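Local coordinates for protein restriction endonuclease (Mycobacterium sp., PDB 4F0Q) that cleaves DNA containing methylated cytosine and works as a tetramer, each subunit probably joining a PUA-like DNA-reading domain to a PD-(D/E)XK nuclease domain, at residues K19-V25 with I216-R222; N99-D103 with V190-D194; L286-Y290 with C358-T362; R376-W381 with R449-V453. All coordinates share one frame; numbering follows the deposited sequence.

Interaction 1: K19-V25 with I216-R222; sequences KPRLVFV and IDGVDFR
V23 and V219 form the hydrogen-bonded pair of a short antiparallel ladder: V23 N donates to V219 O and V219 N to V23 O, both at 2.9 Å. V25 N gives to D217 O, again at 2.9 Å, while F221 N makes a weak bond to R21 O. Between the V23/V219 and V25/D217 bonds the backbones close in at the non-hydrogen-bonded pair F24 and G218, whose CA atoms are 3.9 Å apart.

The result is a two-stranded antiparallel ribbon that brings the chain just after helix 6-17 beside the strand leading into helix 222-227. With V219, V23 packs against F178 of strand 175-193, and V23 CG1 also meets F221 CD2 at 3.5 Å. L22 CD2 packs on D220 CB; beyond it I216 crosses L22 at about a right angle (I216 CD1 to L22 CD2, 3.8 Å) and touches F24. L125 of the second subunit packs on both I216 and F24.

Among the polar groups, D220 is central. Its CG stands anti to the backbone N (chi1 -165°), from where OD1 accepts the capping bond of R222 N at 3.1 Å and a weak one from R21 N. D220 OD2 forms a salt bridge to R222 NE at 3.3 Å. P20 lies over one face of the R222 guanidinium, and R222 NH1 reaches A17 O. R21 crosses F221 and ends in a salt bridge to D225.

Interaction 2: N99-D103 with V190-D194; sequences NPWHD and VVQRD
Q192 NE2, lying 3.4 Å from W101 CB, donates to two waters that carry the polar side of this contact. One water accepts from Q192 NE2 at 2.7 Å and gives weakly to W101 O. The other takes a weak bond from Q192 NE2 and donates both to N99 OD1, at 2.7 Å, and to R193 O, at 3.1 Å. N99 OD1 also receives a weak bond from W101 N, which ties the loop's own backbone to the same water.

Beside this network Q192 and W101 run past each other in opposite directions. Q192 CG sits over the five-membered ring of W101, 3.7 Å from its centroid and 14° off the normal, as a CH-pi contact. The extended chain then carries the amide, only 12° from parallel to the indole, beyond that ring to W101 CB, and Q192 OE1 is bonded to N203. P100 CB covers the opposite face of W101. At the other end of the indole, the six-membered ring meets the strand backbone, with W101 CZ3 3.4 Å from R193 N.

The loop 99-103 thereby packs on the end of strand 175-193 in the PUA-clan N-terminal region, where F115 meets W101 at about 90° and helix 411-425 touches it through Q423 and A424. With no direct hydrogen bond between the segments, cohesion rests on indole packing and on water bridges, one firm and one weak at Q192 NE2.

Interaction 3: L286-Y290 with C358-T362; sequences LQTLY and CIQPT
This is a helix-to-loop packing contact in the nuclease part of the chain, in which Y290 of helix 281-292 packs its ring face against the loop that follows strand 347-357. That face is covered by two successive loop residues. P361 CD stands 4.0 Å from the Y290 ring centroid and Q360 CA likewise 4.0 Å, both as CH-pi contacts. With CG anti to the backbone N (chi1 168°), the ring reaches out from the helix to the loop. At its far end Y290 OH gives a weak hydrogen bond to Q360 OE1 at 2.7 Å; the Q360 chain, bent at chi2, brings its amide back to the hydroxyl. C358 SG approaches obliquely, 3.7 Å from Y290 CD1, in a sulfur-aromatic contact.

One turn earlier on the helix, L286 CD2 meets P361 CB at 3.9 Å, and Q287 OE1 lies 3.5 Å from P361 CG, so the proline ring is touched by three helix residues. The loop leaves the strand carrying Q355 and A356, which with D334 make up the magnesium site. The C358 side chain is about 8 Å from that ion, so this end of the contact lies near, but not in, the metal site of what is, by family, a PD-(D/E)XK nuclease fold.

Interaction 4: R376-W381 with R449-V453; sequences RLRRGW and RPEEV
E451 OE2 meets R378 and W381 together. R378 NH1 comes within 2.9 Å of E451 OE2 in a salt bridge, but the oxygen stands over a face of the guanidinium, well out of its plane, and no N-H points at it: the attraction is one of charge. The guanidinium and carboxylate planes are inclined by 56°. The same E451 OE2 lies 3.2 Å from W381 CH2, at the edge of the indole and near its plane, where ring hydrogens probably suit a negative oxygen. E451 CG also sits in the ring plane, 3.6 Å from W381 CZ2. P450 adds an apolar touch, P450 CB to W381 CH2 at 3.9 Å.

A bend in the glutamate chain (chi2 80°) carries its carboxylate back to the tryptophan and arginine. R378 and W381 are brought together by a type II beta turn from one to the other, closed by W381 N to R378 O at 3.2 Å, and R378 CB lies against one face of the indole. Across the contact, a 3-10 segment that includes E451 and V453 is held by V453 N to P450 O at 2.9 Å, and R449 N binds E452 OE2.

Farther out, R378 nears R378 of the second subunit, a like-charge approach that E451 may temper, and R449 makes a salt bridge to D106 of the fourth subunit. W381, leading into strand 381-387, rests on V351 and L353 of strand 347-357, while P450 and V453 reach I336 of strand 335-342.

The four contacts are spread along the subunit without touching; interactions 1 and 4 are farthest apart, 49 Å between centres. Interaction 2 is nested along the chain inside the loop closed by interaction 1, their centres 33 Å apart on opposite sides of the chain's centre. Interactions 2 and 3 have centres 24 Å apart. Interactions 3 and 4 follow in series in the nuclease half, with centres 29 Å apart and nearest atoms about 17 Å apart. They approach the magnesium site from different parts of that region, the R376 side chain of interaction 4 at about 11 Å from the ion. Interactions 1 and 4 both touch the second subunit, and interactions 2 and 4 the third.

Interaction 1: K19-V25 with I216-R222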
loop_
_atom_site.group_PDB
_atom_site.type_symbol
_atom_site.label_atom_id
_atom_site.label_comp_id
_atom_site.label_asym_id
_atom_site.label_seq_id
_atom_site.Cartn_x
_atom_site.Cartn_y
_atom_site.Cartn_z
ATOM N N LYS A 19 31.005 29.227 -25.298
ATOM C CA LYS A 19 30.322 29.988 -24.259
ATOM C C LYS A 19 29.001 29.333 -23.866
ATOM O O LYS A 19 28.106 29.186 -24.697
ATOM C CB LYS A 19 30.075 31.425 -24.719
ATOM C CG LYS A 19 29.512 32.330 -23.638
ATOM C CD LYS A 19 30.500 32.491 -22.496
ATOM C CE LYS A 19 29.930 33.356 -21.385
ATOM N NZ LYS A 19 30.891 33.509 -20.257
ATOM N N PRO A 20 28.879 28.938 -22.589
ATOM C CA PRO A 20 27.674 28.275 -22.080
ATOM C C PRO A 20 26.501 29.240 -21.944
ATOM O O PRO A 20 26.678 30.352 -21.448
ATOM C CB PRO A 20 28.100 27.788 -20.685
ATOM C CG PRO A 20 29.595 27.900 -20.654
ATOM C CD PRO A 20 29.925 29.037 -21.559
ATOM N N ARG A 21 25.320 28.817 -22.384
ATOM C CA ARG A 21 24.107 29.602 -22.179
ATOM C C ARG A 21 23.030 28.771 -21.481
ATOM O O ARG A 21 22.237 28.077 -22.119
ATOM C CB ARG A 21 23.602 30.208 -23.496
ATOM C CG ARG A 21 23.506 29.240 -24.661
ATOM C CD ARG A 21 23.020 29.951 -25.913
ATOM N NE ARG A 21 22.399 29.028 -26.858
ATOM C CZ ARG A 21 23.068 28.311 -27.753
ATOM N NH1 ARG A 21 24.388 28.404 -27.831
ATOM N NH2 ARG A 21 22.414 27.498 -28.570
ATOM N N LEU A 22 23.017 28.852 -20.155
ATOM C CA LEU A 22 22.156 28.011 -19.335
ATOM C C LEU A 22 20.737 28.552 -19.230
ATOM O O LEU A 22 20.525 29.689 -18.807
ATOM C CB LEU A 22 22.748 27.865 -17.933
ATOM C CG LEU A 22 24.213 27.431 -17.844
ATOM C CD1 LEU A 22 24.652 27.342 -16.391
ATOM C CD2 LEU A 22 24.427 26.106 -18.555
ATOM N N VAL A 23 19.766 27.730 -19.612
ATOM C CA VAL A 23 18.364 28.064 -19.396
ATOM C C VAL A 23 17.817 27.208 -18.256
ATOM O O VAL A 23 17.994 25.991 -18.242
ATOM C CB VAL A 23 17.519 27.889 -20.680
ATOM C CG1 VAL A 23 17.704 26.500 -21.268
ATOM C CG2 VAL A 23 16.048 28.169 -20.397
ATOM N N PHE A 24 17.173 27.853 -17.290
ATOM C CA PHE A 24 16.683 27.150 -16.111
ATOM C C PHE A 24 15.184 26.896 -16.183
ATOM O O PHE A 24 14.463 27.579 -16.908
ATOM C CB PHE A 24 17.031 27.929 -14.841
ATOM C CG PHE A 24 18.506 28.104 -14.626
ATOM C CD1 PHE A 24 19.237 27.148 -13.940
ATOM C CD2 PHE A 24 19.163 29.221 -15.115
ATOM C CE1 PHE A 24 20.595 27.304 -13.742
ATOM C CE2 PHE A 24 20.521 29.383 -14.921
ATOM C CZ PHE A 24 21.238 28.424 -14.233
ATOM N N VAL A 25 14.720 25.904 -15.430
ATOM C CA VAL A 25 13.302 25.572 -15.400
ATOM C C VAL A 25 12.499 26.712 -14.784
ATOM O O VAL A 25 12.678 27.049 -13.615
ATOM C CB VAL A 25 13.039 24.277 -14.611
ATOM C CG1 VAL A 25 11.549 23.977 -14.572
ATOM C CG2 VAL A 25 13.804 23.118 -15.227
ATOM N N ILE A 216 22.756 22.067 -11.977
ATOM C CA ILE A 216 21.907 23.226 -12.227
ATOM C C ILE A 216 20.470 22.774 -12.468
ATOM O O ILE A 216 20.234 21.638 -12.872
ATOM C CB ILE A 216 22.390 24.037 -13.446
ATOM C CG1 ILE A 216 22.402 23.160 -14.700
ATOM C CG2 ILE A 216 23.770 24.617 -13.191
ATOM C CD1 ILE A 216 22.790 23.899 -15.959
ATOM N N ASP A 217 19.511 23.657 -12.212
ATOM C CA ASP A 217 18.114 23.343 -12.485
ATOM C C ASP A 217 17.743 23.806 -13.889
ATOM O O ASP A 217 16.934 24.715 -14.062
ATOM C CB ASP A 217 17.191 23.985 -11.450
ATOM C CG ASP A 217 15.756 23.505 -11.572
ATOM O OD1 ASP A 217 15.553 22.335 -11.957
ATOM O OD2 ASP A 217 14.831 24.297 -11.292
ATOM N N GLY A 218 18.345 23.172 -14.889
ATOM C CA GLY A 218 18.108 23.527 -16.274
ATOM C C GLY A 218 19.091 22.846 -17.205
ATOM O O GLY A 218 19.717 21.853 -16.835
ATOM N N VAL A 219 19.229 23.375 -18.417
ATOM C CA VAL A 219 20.124 22.781 -19.405
ATOM C C VAL A 219 20.998 23.816 -20.109
ATOM O O VAL A 219 20.694 25.011 -20.114
ATOM C CB VAL A 219 19.346 21.985 -20.480
ATOM C CG1 VAL A 219 18.639 20.785 -19.862
ATOM C CG2 VAL A 219 18.358 22.887 -21.200
ATOM N N ASP A 220 22.091 23.338 -20.695
ATOM C CA ASP A 220 22.947 24.160 -21.535
ATOM C C ASP A 220 22.504 23.949 -22.975
ATOM O O ASP A 220 22.422 22.814 -23.442
ATOM C CB ASP A 220 24.411 23.748 -21.367
ATOM C CG ASP A 220 25.383 24.775 -21.926
ATOM O OD1 ASP A 220 25.004 25.533 -22.843
ATOM O OD2 ASP A 220 26.534 24.821 -21.444
ATOM N N PHE A 221 22.216 25.039 -23.680
ATOM C CA PHE A 221 21.712 24.938 -25.045
ATOM C C PHE A 221 22.783 24.539 -26.055
ATOM O O PHE A 221 22.485 24.325 -27.230
ATOM C CB PHE A 221 21.021 26.232 -25.476
ATOM C CG PHE A 221 19.535 26.097 -25.623
ATOM C CD1 PHE A 221 18.990 25.486 -26.740
ATOM C CD2 PHE A 221 18.682 26.573 -24.643
ATOM C CE1 PHE A 221 17.621 25.354 -26.876
ATOM C CE2 PHE A 221 17.312 26.446 -24.774
ATOM C CZ PHE A 221 16.781 25.835 -25.891
ATOM N N ARG A 222 24.027 24.434 -25.597
ATOM C CA ARG A 222 25.106 23.938 -26.443
ATOM C C ARG A 222 24.921 22.447 -26.717
ATOM O O ARG A 222 25.492 21.903 -27.661
ATOM C CB ARG A 222 26.469 24.208 -25.804
ATOM C CG ARG A 222 26.819 25.685 -25.717
ATOM C CD ARG A 222 28.264 25.892 -25.299
ATOM N NE ARG A 222 28.528 25.380 -23.958
ATOM C CZ ARG A 222 29.710 25.447 -23.355
ATOM N NH1 ARG A 222 30.742 26.003 -23.973
ATOM N NH2 ARG A 222 29.860 24.955 -22.133
#

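Interaction 2: N99-D103 with V190-D194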
loop_
_atom_site.group_PDB
_atom_site.type_symbol
_atom_site.label_atom_id
_atom_site.label_comp_id
_atom_site.label_asym_id
_atom_site.label_seq_id
_atom_site.Cartn_x
_atom_site.Cartn_y
_atom_site.Cartn_z
ATOM N N ASN A 99 -11.485 21.747 -21.411
ATOM C CA ASN A 99 -11.132 20.474 -22.030
ATOM C C ASN A 99 -10.538 19.509 -21.011
ATOM O O ASN A 99 -9.464 19.762 -20.465
ATOM C CB ASN A 99 -10.153 20.695 -23.185
ATOM C CG ASN A 99 -9.778 19.403 -23.891
ATOM O OD1 ASN A 99 -10.514 18.417 -23.842
ATOM N ND2 ASN A 99 -8.629 19.406 -24.557
ATOM N N PRO A 100 -11.240 18.395 -20.751
ATOM C CA PRO A 100 -10.814 17.385 -19.775
ATOM C C PRO A 100 -9.484 16.735 -20.146
ATOM O O PRO A 100 -8.827 16.147 -19.287
ATOM C CB PRO A 100 -11.938 16.344 -19.836
ATOM C CG PRO A 100 -13.117 17.084 -20.370
ATOM C CD PRO A 100 -12.548 18.068 -21.342
ATOM N N TRP A 101 -9.096 16.839 -21.413
ATOM C CA TRP A 101 -7.838 16.263 -21.874
ATOM C C TRP A 101 -6.796 17.340 -22.152
ATOM O O TRP A 101 -6.127 17.322 -23.185
ATOM C CB TRP A 101 -8.065 15.395 -23.112
ATOM C CG TRP A 101 -8.883 14.174 -22.831
ATOM C CD1 TRP A 101 -8.420 12.945 -22.461
ATOM C CD2 TRP A 101 -10.311 14.063 -22.889
ATOM N NE1 TRP A 101 -9.469 12.076 -22.286
ATOM C CE2 TRP A 101 -10.642 12.738 -22.544
ATOM C CE3 TRP A 101 -11.341 14.956 -23.200
ATOM C CZ2 TRP A 101 -11.957 12.284 -22.502
ATOM C CZ3 TRP A 101 -12.647 14.503 -23.158
ATOM C CH2 TRP A 101 -12.943 13.180 -22.812
ATOM N N HIS A 102 -6.666 18.279 -21.222
ATOM C CA HIS A 102 -5.648 19.315 -21.317
ATOM C C HIS A 102 -4.329 18.777 -20.780
ATOM O O HIS A 102 -4.311 17.799 -20.034
ATOM C CB HIS A 102 -6.072 20.551 -20.524
ATOM C CG HIS A 102 -6.223 20.302 -19.056
ATOM N ND1 HIS A 102 -7.401 19.858 -18.492
ATOM C CD2 HIS A 102 -5.344 20.433 -18.035
ATOM C CE1 HIS A 102 -7.240 19.729 -17.188
ATOM N NE2 HIS A 102 -6.001 20.070 -16.884
ATOM N N ASP A 103 -3.228 19.417 -21.162
ATOM C CA ASP A 103 -1.909 19.001 -20.700
ATOM C C ASP A 103 -1.773 19.206 -19.196
ATOM O O ASP A 103 -2.120 20.264 -18.671
ATOM C CB ASP A 103 -0.812 19.771 -21.436
ATOM C CG ASP A 103 -0.887 19.595 -22.940
ATOM O OD1 ASP A 103 -1.424 18.562 -23.393
ATOM O OD2 ASP A 103 -0.406 20.488 -23.668
ATOM N N VAL A 190 -5.769 6.899 -26.682
ATOM C CA VAL A 190 -6.835 7.496 -25.887
ATOM C C VAL A 190 -7.956 7.985 -26.800
ATOM O O VAL A 190 -7.734 8.234 -27.981
ATOM C CB VAL A 190 -6.303 8.658 -25.014
ATOM C CG1 VAL A 190 -6.042 9.894 -25.861
ATOM C CG2 VAL A 190 -7.271 8.973 -23.879
ATOM N N VAL A 191 -9.166 8.090 -26.263
ATOM C CA VAL A 191 -10.277 8.664 -27.011
ATOM C C VAL A 191 -10.785 9.910 -26.299
ATOM O O VAL A 191 -11.117 9.869 -25.114
ATOM C CB VAL A 191 -11.431 7.661 -27.203
ATOM C CG1 VAL A 191 -12.611 8.335 -27.883
ATOM C CG2 VAL A 191 -10.961 6.463 -28.014
ATOM N N GLN A 192 -10.834 11.020 -27.026
ATOM C CA GLN A 192 -11.243 12.293 -26.452
ATOM C C GLN A 192 -12.550 12.779 -27.062
ATOM O O GLN A 192 -12.986 12.285 -28.101
ATOM C CB GLN A 192 -10.153 13.345 -26.662
ATOM C CG GLN A 192 -8.778 12.913 -26.195
ATOM C CD GLN A 192 -7.735 13.994 -26.382
ATOM O OE1 GLN A 192 -6.538 13.715 -26.433
ATOM N NE2 GLN A 192 -8.185 15.238 -26.482
ATOM N N ARG A 193 -13.166 13.755 -26.403
ATOM C CA ARG A 193 -14.408 14.346 -26.881
ATOM C C ARG A 193 -14.339 15.867 -26.796
ATOM O O ARG A 193 -13.942 16.420 -25.770
ATOM C CB ARG A 193 -15.594 13.830 -26.063
ATOM C CG ARG A 193 -16.943 14.353 -26.532
ATOM C CD ARG A 193 -18.075 13.864 -25.643
ATOM N NE ARG A 193 -19.372 14.349 -26.104
ATOM C CZ ARG A 193 -19.901 15.517 -25.752
ATOM N NH1 ARG A 193 -19.246 16.324 -24.929
ATOM N NH2 ARG A 193 -21.089 15.879 -26.222
ATOM N N ASP A 194 -14.715 16.538 -27.879
ATOM C CA ASP A 194 -14.788 17.993 -27.891
ATOM C C ASP A 194 -16.120 18.416 -27.285
ATOM O O ASP A 194 -17.175 18.161 -27.863
ATOM C CB ASP A 194 -14.661 18.523 -29.322
ATOM C CG ASP A 194 -14.374 20.016 -29.377
ATOM O OD1 ASP A 194 -14.737 20.743 -28.429
ATOM O OD2 ASP A 194 -13.780 20.466 -30.379
HETATM O O HOH W 1 -10.924 17.167 -26.172
HETATM O O HOH W 2 -6.170 17.066 -26.606
#

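Interaction 3: L286-Y290 with C358-T362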
loop_
_atom_site.group_PDB
_atom_site.type_symbol
_atom_site.label_atom_id
_atom_site.label_comp_id
_atom_site.label_asym_id
_atom_site.label_seq_id
_atom_site.Cartn_x
_atom_site.Cartn_y
_atom_site.Cartn_z
ATOM N N LEU A 286 -18.742 21.274 -9.684
ATOM C CA LEU A 286 -18.675 20.990 -8.256
ATOM C C LEU A 286 -19.910 21.500 -7.522
ATOM O O LEU A 286 -20.417 20.842 -6.615
ATOM C CB LEU A 286 -17.415 21.603 -7.646
ATOM C CG LEU A 286 -17.207 21.323 -6.158
ATOM C CD1 LEU A 286 -17.102 19.825 -5.906
ATOM C CD2 LEU A 286 -15.972 22.045 -5.652
ATOM N N GLN A 287 -20.387 22.677 -7.914
ATOM C CA GLN A 287 -21.600 23.236 -7.325
ATOM C C GLN A 287 -22.795 22.333 -7.603
ATOM O O GLN A 287 -23.613 22.075 -6.716
ATOM C CB GLN A 287 -21.858 24.648 -7.850
ATOM C CG GLN A 287 -20.852 25.674 -7.358
ATOM C CD GLN A 287 -20.784 25.735 -5.845
ATOM O OE1 GLN A 287 -19.701 25.722 -5.260
ATOM N NE2 GLN A 287 -21.943 25.805 -5.203
ATOM N N THR A 288 -22.883 21.847 -8.838
ATOM C CA THR A 288 -23.929 20.907 -9.216
ATOM C C THR A 288 -23.842 19.641 -8.368
ATOM O O THR A 288 -24.853 19.145 -7.871
ATOM C CB THR A 288 -23.834 20.528 -10.705
ATOM O OG1 THR A 288 -23.884 21.713 -11.508
ATOM C CG2 THR A 288 -24.980 19.610 -11.097
ATOM N N LEU A 289 -22.624 19.133 -8.197
ATOM C CA LEU A 289 -22.395 17.921 -7.415
ATOM C C LEU A 289 -22.802 18.091 -5.955
ATOM O O LEU A 289 -23.373 17.181 -5.355
ATOM C CB LEU A 289 -20.929 17.486 -7.505
ATOM C CG LEU A 289 -20.445 16.957 -8.857
ATOM C CD1 LEU A 289 -18.970 16.589 -8.796
ATOM C CD2 LEU A 289 -21.279 15.764 -9.295
ATOM N N TYR A 290 -22.509 19.256 -5.385
ATOM C CA TYR A 290 -22.878 19.520 -3.999
ATOM C C TYR A 290 -24.385 19.678 -3.839
ATOM O O TYR A 290 -24.980 19.105 -2.927
ATOM C CB TYR A 290 -22.168 20.760 -3.452
ATOM C CG TYR A 290 -22.736 21.216 -2.128
ATOM C CD1 TYR A 290 -22.567 20.452 -0.982
ATOM C CD2 TYR A 290 -23.453 22.400 -2.026
ATOM C CE1 TYR A 290 -23.091 20.856 0.230
ATOM C CE2 TYR A 290 -23.981 22.814 -0.818
ATOM C CZ TYR A 290 -23.795 22.037 0.307
ATOM O OH TYR A 290 -24.318 22.441 1.514
ATOM N N CYS A 358 -20.105 14.694 1.518
ATOM C CA CYS A 358 -20.576 15.813 0.712
ATOM C C CYS A 358 -20.919 17.022 1.576
ATOM O O CYS A 358 -22.052 17.168 2.036
ATOM C CB CYS A 358 -21.793 15.397 -0.115
ATOM S SG CYS A 358 -22.487 16.714 -1.136
ATOM N N ILE A 359 -19.931 17.882 1.796
ATOM C CA ILE A 359 -20.135 19.116 2.543
ATOM C C ILE A 359 -20.034 20.304 1.599
ATOM O O ILE A 359 -19.767 20.133 0.410
ATOM C CB ILE A 359 -19.088 19.282 3.654
ATOM C CG1 ILE A 359 -17.681 19.326 3.054
ATOM C CG2 ILE A 359 -19.207 18.159 4.672
ATOM C CD1 ILE A 359 -16.582 19.499 4.078
ATOM N N GLN A 360 -20.256 21.503 2.131
ATOM C CA GLN A 360 -20.091 22.728 1.357
ATOM C C GLN A 360 -18.683 22.792 0.783
ATOM O O GLN A 360 -17.713 22.526 1.492
ATOM C CB GLN A 360 -20.348 23.956 2.232
ATOM C CG GLN A 360 -21.808 24.206 2.572
ATOM C CD GLN A 360 -22.552 24.938 1.471
ATOM O OE1 GLN A 360 -23.776 25.068 1.515
ATOM N NE2 GLN A 360 -21.816 25.426 0.479
ATOM N N PRO A 361 -18.567 23.134 -0.510
ATOM C CA PRO A 361 -17.269 23.255 -1.184
ATOM C C PRO A 361 -16.332 24.213 -0.453
ATOM O O PRO A 361 -15.113 24.069 -0.541
ATOM C CB PRO A 361 -17.643 23.821 -2.555
ATOM C CG PRO A 361 -19.031 23.335 -2.785
ATOM C CD PRO A 361 -19.691 23.363 -1.436
ATOM N N THR A 362 -16.905 25.174 0.266
ATOM C CA THR A 362 -16.124 26.119 1.055
ATOM C C THR A 362 -15.762 25.540 2.422
ATOM O O THR A 362 -14.774 25.945 3.033
ATOM C CB THR A 362 -16.879 27.447 1.248
ATOM O OG1 THR A 362 -18.155 27.192 1.848
ATOM C CG2 THR A 362 -17.088 28.139 -0.090
#

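Interaction 4: R376-W381 with R449-V453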
loop_
_atom_site.group_PDB
_atom_site.type_symbol
_atom_site.label_atom_id
_atom_site.label_comp_id
_atom_site.label_asym_id
_atom_site.label_seq_id
_atom_site.Cartn_x
_atom_site.Cartn_y
_atom_site.Cartn_z
ATOM N N ARG A 376 -8.907 2.868 10.861
ATOM C CA ARG A 376 -9.441 1.598 10.384
ATOM C C ARG A 376 -8.422 0.825 9.551
ATOM O O ARG A 376 -8.567 -0.379 9.340
ATOM C CB ARG A 376 -10.709 1.836 9.563
ATOM C CG ARG A 376 -11.921 2.231 10.387
ATOM C CD ARG A 376 -12.428 1.055 11.200
ATOM N NE ARG A 376 -12.701 -0.104 10.355
ATOM C CZ ARG A 376 -13.849 -0.312 9.719
ATOM N NH1 ARG A 376 -14.839 0.563 9.831
ATOM N NH2 ARG A 376 -14.007 -1.395 8.971
ATOM N N LEU A 377 -7.394 1.522 9.081
ATOM C CA LEU A 377 -6.409 0.920 8.189
ATOM C C LEU A 377 -5.425 0.007 8.911
ATOM O O LEU A 377 -4.912 0.340 9.979
ATOM C CB LEU A 377 -5.645 2.002 7.423
ATOM C CG LEU A 377 -6.451 2.855 6.443
ATOM C CD1 LEU A 377 -5.556 3.886 5.774
ATOM C CD2 LEU A 377 -7.134 1.978 5.405
ATOM N N ARG A 378 -5.173 -1.152 8.312
ATOM C CA ARG A 378 -4.133 -2.057 8.777
ATOM C C ARG A 378 -2.968 -1.975 7.806
ATOM O O ARG A 378 -3.019 -1.221 6.834
ATOM C CB ARG A 378 -4.659 -3.491 8.832
ATOM C CG ARG A 378 -5.850 -3.680 9.751
ATOM C CD ARG A 378 -6.376 -5.101 9.672
ATOM N NE ARG A 378 -7.507 -5.312 10.569
ATOM C CZ ARG A 378 -8.196 -6.444 10.647
ATOM N NH1 ARG A 378 -7.872 -7.474 9.877
ATOM N NH2 ARG A 378 -9.211 -6.547 11.495
ATOM N N ARG A 379 -1.914 -2.743 8.060
ATOM C CA ARG A 379 -0.802 -2.801 7.121
ATOM C C ARG A 379 -1.233 -3.536 5.857
ATOM O O ARG A 379 -1.875 -4.586 5.923
ATOM C CB ARG A 379 0.421 -3.471 7.748
ATOM C CG ARG A 379 0.136 -4.817 8.376
ATOM C CD ARG A 379 1.407 -5.456 8.892
ATOM N NE ARG A 379 1.115 -6.590 9.760
ATOM C CZ ARG A 379 2.040 -7.328 10.362
ATOM N NH1 ARG A 379 3.326 -7.058 10.188
ATOM N NH2 ARG A 379 1.676 -8.339 11.138
ATOM N N GLY A 380 -0.887 -2.972 4.706
ATOM C CA GLY A 380 -1.308 -3.526 3.435
ATOM C C GLY A 380 -2.630 -2.936 2.991
ATOM O O GLY A 380 -3.185 -3.330 1.968
ATOM N N TRP A 381 -3.138 -1.990 3.775
ATOM C CA TRP A 381 -4.368 -1.288 3.437
ATOM C C TRP A 381 -4.077 0.176 3.149
ATOM O O TRP A 381 -3.185 0.770 3.755
ATOM C CB TRP A 381 -5.382 -1.382 4.579
ATOM C CG TRP A 381 -5.990 -2.737 4.767
ATOM C CD1 TRP A 381 -5.578 -3.909 4.202
ATOM C CD2 TRP A 381 -7.128 -3.059 5.572
ATOM N NE1 TRP A 381 -6.387 -4.941 4.611
ATOM C CE2 TRP A 381 -7.349 -4.445 5.452
ATOM C CE3 TRP A 381 -7.983 -2.309 6.386
ATOM C CZ2 TRP A 381 -8.387 -5.096 6.114
ATOM C CZ3 TRP A 381 -9.013 -2.957 7.044
ATOM C CH2 TRP A 381 -9.206 -4.337 6.903
ATOM N N ARG A 449 -16.799 -8.298 5.112
ATOM C CA ARG A 449 -15.605 -7.695 5.687
ATOM C C ARG A 449 -14.739 -7.138 4.563
ATOM O O ARG A 449 -14.741 -7.679 3.459
ATOM C CB ARG A 449 -14.813 -8.738 6.478
ATOM C CG ARG A 449 -15.555 -9.353 7.650
ATOM C CD ARG A 449 -14.690 -10.399 8.339
ATOM N NE ARG A 449 -15.316 -10.938 9.542
ATOM C CZ ARG A 449 -14.766 -11.866 10.320
ATOM N NH1 ARG A 449 -13.572 -12.361 10.019
ATOM N NH2 ARG A 449 -15.406 -12.299 11.397
ATOM N N PRO A 450 -14.002 -6.050 4.838
ATOM C CA PRO A 450 -13.101 -5.454 3.845
ATOM C C PRO A 450 -12.100 -6.470 3.300
ATOM O O PRO A 450 -11.842 -6.491 2.098
ATOM C CB PRO A 450 -12.373 -4.372 4.646
ATOM C CG PRO A 450 -13.337 -3.993 5.712
ATOM C CD PRO A 450 -14.042 -5.266 6.086
ATOM N N GLU A 451 -11.562 -7.306 4.184
ATOM C CA GLU A 451 -10.602 -8.340 3.808
ATOM C C GLU A 451 -11.123 -9.219 2.671
ATOM O O GLU A 451 -10.376 -9.588 1.759
ATOM C CB GLU A 451 -10.260 -9.212 5.022
ATOM C CG GLU A 451 -9.595 -8.469 6.180
ATOM C CD GLU A 451 -10.582 -7.709 7.052
ATOM O OE1 GLU A 451 -11.787 -7.699 6.728
ATOM O OE2 GLU A 451 -10.151 -7.121 8.066
ATOM N N GLU A 452 -12.416 -9.527 2.718
ATOM C CA GLU A 452 -13.052 -10.375 1.714
ATOM C C GLU A 452 -12.904 -9.833 0.290
ATOM O O GLU A 452 -13.115 -10.565 -0.679
ATOM C CB GLU A 452 -14.532 -10.591 2.052
ATOM C CG GLU A 452 -14.769 -11.265 3.398
ATOM C CD GLU A 452 -16.244 -11.449 3.720
ATOM O OE1 GLU A 452 -16.994 -11.941 2.849
ATOM O OE2 GLU A 452 -16.657 -11.099 4.846
ATOM N N VAL A 453 -12.526 -8.562 0.163
ATOM C CA VAL A 453 -12.315 -7.960 -1.152
ATOM C C VAL A 453 -11.166 -8.645 -1.894
ATOM O O VAL A 453 -11.032 -8.508 -3.110
ATOM C CB VAL A 453 -12.050 -6.439 -1.060
ATOM C CG1 VAL A 453 -10.577 -6.164 -0.792
ATOM C CG2 VAL A 453 -12.493 -5.741 -2.337
#